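Local coordinates for protein nitrite oxidoreductase subunit A (PDB 7B04) that is the molybdenum-containing subunit of nitrite oxidoreductase, a molybdopterin oxidoreductase related to NarG that carries an iron-sulfur cluster, at residues I969-D978 / Y996-Y1007. Sequence-based numbering, arbitrary orientation.
Sequences IEDGDYVYVD and YKVSRLMLRAKY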
loop_
_atom_site.group_PDB
_atom_site.type_symbol
_atom_site.label_atom_id
_atom_site.label_comp_id
_atom_site.label_asym_id
_atom_site.label_seq_id
_atom_site.Cartn_x
_atom_site.Cartn_y
_atom_site.Cartn_z
ATOM N N ILE B 969 -18.201 -20.239 10.793
ATOM C CA ILE B 969 -17.085 -19.319 10.964
ATOM C C ILE B 969 -17.654 -17.920 11.124
ATOM O O ILE B 969 -18.403 -17.443 10.262
ATOM C CB ILE B 969 -16.116 -19.384 9.774
ATOM C CG1 ILE B 969 -15.467 -20.767 9.690
ATOM C CG2 ILE B 969 -15.066 -18.287 9.879
ATOM C CD1 ILE B 969 -14.764 -21.037 8.380
ATOM N N GLU B 970 -17.297 -17.260 12.219
ATOM C CA GLU B 970 -17.688 -15.879 12.441
ATOM C C GLU B 970 -16.534 -14.963 12.050
ATOM O O GLU B 970 -15.370 -15.366 12.087
ATOM C CB GLU B 970 -18.067 -15.663 13.902
ATOM C CG GLU B 970 -18.686 -14.325 14.190
ATOM C CD GLU B 970 -20.064 -14.162 13.604
ATOM O OE1 GLU B 970 -20.766 -15.178 13.427
ATOM O OE2 GLU B 970 -20.447 -13.009 13.329
ATOM N N ASP B 971 -16.868 -13.728 11.657
ATOM C CA ASP B 971 -15.845 -12.769 11.246
ATOM C C ASP B 971 -14.838 -12.548 12.368
ATOM O O ASP B 971 -15.204 -12.207 13.496
ATOM C CB ASP B 971 -16.461 -11.436 10.814
ATOM C CG ASP B 971 -15.392 -10.407 10.376
ATOM O OD1 ASP B 971 -15.782 -9.310 9.917
ATOM O OD2 ASP B 971 -14.173 -10.681 10.473
ATOM N N GLY B 972 -13.561 -12.701 12.029
ATOM C CA GLY B 972 -12.465 -12.542 12.962
ATOM C C GLY B 972 -11.926 -13.833 13.513
ATOM O O GLY B 972 -10.909 -13.807 14.210
ATOM N N ASP B 973 -12.552 -14.963 13.196
ATOM C CA ASP B 973 -12.066 -16.255 13.654
ATOM C C ASP B 973 -10.869 -16.706 12.825
ATOM O O ASP B 973 -10.726 -16.349 11.654
ATOM C CB ASP B 973 -13.174 -17.306 13.566
ATOM C CG ASP B 973 -14.290 -17.065 14.562
ATOM O OD1 ASP B 973 -14.025 -16.451 15.618
ATOM O OD2 ASP B 973 -15.428 -17.504 14.297
ATOM N N TYR B 974 -10.007 -17.506 13.447
ATOM C CA TYR B 974 -8.908 -18.144 12.739
ATOM C C TYR B 974 -9.430 -19.359 11.974
ATOM O O TYR B 974 -10.287 -20.095 12.471
ATOM C CB TYR B 974 -7.816 -18.558 13.727
ATOM C CG TYR B 974 -6.990 -17.406 14.266
ATOM C CD1 TYR B 974 -5.922 -16.897 13.539
ATOM C CD2 TYR B 974 -7.271 -16.834 15.502
ATOM C CE1 TYR B 974 -5.159 -15.850 14.023
ATOM C CE2 TYR B 974 -6.513 -15.785 15.994
ATOM C CZ TYR B 974 -5.459 -15.298 15.249
ATOM O OH TYR B 974 -4.701 -14.254 15.731
ATOM N N VAL B 975 -8.929 -19.545 10.750
ATOM C CA VAL B 975 -9.397 -20.587 9.841
ATOM C C VAL B 975 -8.197 -21.286 9.203
ATOM O O VAL B 975 -7.173 -20.656 8.904
ATOM C CB VAL B 975 -10.348 -20.006 8.770
ATOM C CG1 VAL B 975 -11.636 -19.477 9.417
ATOM C CG2 VAL B 975 -9.668 -18.885 8.001
ATOM N N TYR B 976 -8.359 -22.548 8.894
ATOM C CA TYR B 976 -7.274 -23.243 8.189
ATOM C C TYR B 976 -7.578 -23.135 6.701
ATOM O O TYR B 976 -8.736 -23.128 6.362
ATOM C CB TYR B 976 -7.242 -24.691 8.656
ATOM C CG TYR B 976 -6.605 -24.931 9.997
ATOM C CD1 TYR B 976 -5.245 -24.815 10.173
ATOM C CD2 TYR B 976 -7.358 -25.333 11.076
ATOM C CE1 TYR B 976 -4.658 -25.062 11.396
ATOM C CE2 TYR B 976 -6.786 -25.593 12.304
ATOM C CZ TYR B 976 -5.429 -25.459 12.464
ATOM O OH TYR B 976 -4.858 -25.713 13.668
ATOM N N VAL B 977 -6.566 -22.916 5.868
ATOM C CA VAL B 977 -6.780 -22.905 4.396
ATOM C C VAL B 977 -6.063 -24.138 3.883
ATOM O O VAL B 977 -4.853 -24.103 3.793
ATOM C CB VAL B 977 -6.203 -21.650 3.736
ATOM C CG1 VAL B 977 -7.254 -20.889 2.954
ATOM C CG2 VAL B 977 -5.524 -20.762 4.754
ATOM N N ASP B 978 -6.819 -25.138 3.465
ATOM C CA ASP B 978 -6.210 -26.421 3.067
ATOM C C ASP B 978 -6.496 -26.657 1.591
ATOM O O ASP B 978 -7.564 -26.301 1.134
ATOM C CB ASP B 978 -6.692 -27.539 3.984
ATOM C CG ASP B 978 -6.089 -27.486 5.371
ATOM O OD1 ASP B 978 -6.846 -27.454 6.333
ATOM O OD2 ASP B 978 -4.876 -27.485 5.474
ATOM N N TYR B 996 5.006 -30.010 9.279
ATOM C CA TYR B 996 3.621 -29.799 8.866
ATOM C C TYR B 996 2.981 -28.673 9.664
ATOM O O TYR B 996 2.189 -27.890 9.127
ATOM C CB TYR B 996 2.815 -31.089 9.016
ATOM C CG TYR B 996 1.346 -30.925 8.688
ATOM C CD1 TYR B 996 0.928 -30.666 7.389
ATOM C CD2 TYR B 996 0.377 -31.031 9.678
ATOM C CE1 TYR B 996 -0.414 -30.515 7.085
ATOM C CE2 TYR B 996 -0.966 -30.884 9.383
ATOM C CZ TYR B 996 -1.355 -30.625 8.086
ATOM O OH TYR B 996 -2.690 -30.480 7.785
ATOM N N LYS B 997 3.297 -28.595 10.961
ATOM C CA LYS B 997 2.817 -27.486 11.779
ATOM C C LYS B 997 3.250 -26.154 11.183
ATOM O O LYS B 997 2.486 -25.183 11.181
ATOM C CB LYS B 997 3.336 -27.635 13.212
ATOM C CG LYS B 997 2.877 -26.548 14.167
ATOM C CD LYS B 997 3.659 -26.596 15.473
ATOM C CE LYS B 997 3.235 -27.775 16.335
ATOM N NZ LYS B 997 3.914 -27.767 17.662
ATOM N N VAL B 998 4.483 -26.090 10.678
ATOM C CA VAL B 998 4.965 -24.885 10.019
ATOM C C VAL B 998 4.244 -24.662 8.691
ATOM O O VAL B 998 3.988 -23.520 8.290
ATOM C CB VAL B 998 6.491 -24.978 9.830
ATOM C CG1 VAL B 998 7.071 -23.643 9.407
ATOM C CG2 VAL B 998 7.158 -25.496 11.087
ATOM N N SER B 999 3.918 -25.746 7.980
ATOM C CA SER B 999 3.425 -25.616 6.606
ATOM C C SER B 999 1.922 -25.327 6.542
ATOM O O SER B 999 1.465 -24.626 5.630
ATOM C CB SER B 999 3.787 -26.858 5.800
ATOM O OG SER B 999 5.140 -27.233 6.047
ATOM N N ARG B 1000 1.112 -25.899 7.442
ATOM C CA ARG B 1000 -0.340 -25.702 7.327
ATOM C C ARG B 1000 -0.726 -24.271 7.708
ATOM O O ARG B 1000 -0.343 -23.784 8.780
ATOM C CB ARG B 1000 -1.080 -26.691 8.209
ATOM C CG ARG B 1000 -2.468 -26.982 7.696
ATOM C CD ARG B 1000 -3.366 -27.598 8.752
ATOM N NE ARG B 1000 -4.760 -27.634 8.314
ATOM C CZ ARG B 1000 -5.771 -28.082 9.055
ATOM N NH1 ARG B 1000 -5.559 -28.546 10.284
ATOM N NH2 ARG B 1000 -7.002 -28.073 8.561
ATOM N N LEU B 1001 -1.493 -23.597 6.836
ATOM C CA LEU B 1001 -1.796 -22.177 7.016
ATOM C C LEU B 1001 -3.047 -22.006 7.879
ATOM O O LEU B 1001 -4.089 -22.624 7.624
ATOM C CB LEU B 1001 -1.916 -21.432 5.672
ATOM C CG LEU B 1001 -2.529 -20.017 5.669
ATOM C CD1 LEU B 1001 -1.652 -19.089 6.512
ATOM C CD2 LEU B 1001 -2.661 -19.411 4.233
ATOM N N MET B 1002 -2.938 -21.122 8.867
ATOM C CA MET B 1002 -3.995 -20.762 9.808
ATOM C C MET B 1002 -3.960 -19.249 9.946
ATOM O O MET B 1002 -3.040 -18.701 10.565
ATOM C CB MET B 1002 -3.798 -21.409 11.173
ATOM C CG MET B 1002 -4.999 -21.224 12.073
ATOM S SD MET B 1002 -4.925 -22.134 13.627
ATOM C CE MET B 1002 -3.622 -21.220 14.432
ATOM N N LEU B 1003 -4.891 -18.579 9.278
ATOM C CA LEU B 1003 -5.026 -17.135 9.352
ATOM C C LEU B 1003 -6.452 -16.763 9.740
ATOM O O LEU B 1003 -7.364 -17.598 9.753
ATOM C CB LEU B 1003 -4.603 -16.498 8.029
ATOM C CG LEU B 1003 -5.611 -16.459 6.884
ATOM C CD1 LEU B 1003 -4.978 -15.698 5.736
ATOM C CD2 LEU B 1003 -6.052 -17.850 6.441
ATOM N N ARG B 1004 -6.632 -15.479 10.039
ATOM C CA ARG B 1004 -7.933 -14.936 10.396
ATOM C C ARG B 1004 -8.810 -14.733 9.170
ATOM O O ARG B 1004 -8.328 -14.425 8.077
ATOM C CB ARG B 1004 -7.779 -13.599 11.119
ATOM C CG ARG B 1004 -7.421 -13.705 12.589
ATOM C CD ARG B 1004 -7.508 -12.335 13.231
ATOM N NE ARG B 1004 -7.087 -12.300 14.629
ATOM C CZ ARG B 1004 -7.899 -12.474 15.667
ATOM N NH1 ARG B 1004 -9.188 -12.720 15.475
ATOM N NH2 ARG B 1004 -7.419 -12.407 16.903
ATOM N N ALA B 1005 -10.116 -14.879 9.375
ATOM C CA ALA B 1005 -11.117 -14.686 8.341
ATOM C C ALA B 1005 -11.744 -13.305 8.478
ATOM O O ALA B 1005 -11.917 -12.789 9.585
ATOM C CB ALA B 1005 -12.204 -15.760 8.424
ATOM N N LYS B 1006 -12.083 -12.708 7.338
ATOM C CA LYS B 1006 -12.665 -11.372 7.297
ATOM C C LYS B 1006 -13.907 -11.402 6.425
ATOM O O LYS B 1006 -13.839 -11.809 5.260
ATOM C CB LYS B 1006 -11.661 -10.349 6.756
ATOM C CG LYS B 1006 -12.265 -8.979 6.494
ATOM C CD LYS B 1006 -11.287 -8.044 5.800
ATOM C CE LYS B 1006 -11.971 -6.744 5.398
ATOM N NZ LYS B 1006 -11.061 -5.819 4.666
ATOM N N TYR B 1007 -15.036 -10.972 6.983
ATOM C CA TYR B 1007 -16.262 -10.870 6.203
ATOM C C TYR B 1007 -16.124 -9.748 5.186
ATOM O O TYR B 1007 -15.871 -8.596 5.553
ATOM C CB TYR B 1007 -17.465 -10.611 7.107
ATOM C CG TYR B 1007 -17.981 -11.824 7.843
ATOM C CD1 TYR B 1007 -17.360 -13.058 7.714
ATOM C CD2 TYR B 1007 -19.097 -11.735 8.664
ATOM C CE1 TYR B 1007 -17.829 -14.163 8.391
ATOM C CE2 TYR B 1007 -19.575 -12.839 9.343
ATOM C CZ TYR B 1007 -18.938 -14.051 9.201
ATOM O OH TYR B 1007 -19.410 -15.154 9.873
#
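Val-975 and Leu-1003 form a hydrogen-bonded antiparallel pair between strands 974-978 and 1001-1007, whose axes run at 129°. The bond Val-975 N to Leu-1003 O is 2.7 Å. The pairing extends ahead of strand 974-978, where Ala-1005 N binds Asp-973 O and Gly-972 N binds Ala-1005 O. Gly-972 lies in a type II turn from Glu-970 to Asp-973.

Tyr-976 is sandwiched on one face of the sheet. The Arg-1000 guanidinium lies flat on its ring, centres 3.6 Å apart and planes at 7°, a cation-pi stack. Met-1002 CG covers the opposite ring face, and its sulfur sits obliquely, a Met-aromatic contact. The extended Arg-1000 chain reaches Asp-978 in a salt bridge. Its NE meets the syn lone pair of Asp-978 OD2 at 2.8 Å, the two groups nearly coplanar.

On the same face, Arg-1004 CG lies over the Tyr-974 ring, 3.6 Å from its centroid. Glu-954 binds both the Arg-1004 guanidinium and Tyr-974 OH. On the other face, Val-977 and Leu-1003 pack on Ile-957.

At the turn, Asp-971 CB sits over the centre of the Tyr-1007 ring. Tyr-1007 OH donates to a lone pair of Ile-969 O, in the carbonyl plane.

Strand 1102-1109 flanks 974-978 and strand 956-959 flanks 1001-1007, so this antiparallel pair is internal to a mixed sheet, consistent with the C-terminal beta domain of molybdopterin oxidoreductases. The Leu-1001 side chain lies about 9 Å from a bound MD1. The Tyr-976 stack sets the tilt of the Arg-1000 guanidinium, the salt bridge opposes its turning within that plane, and Asp-978 probably balances its charge.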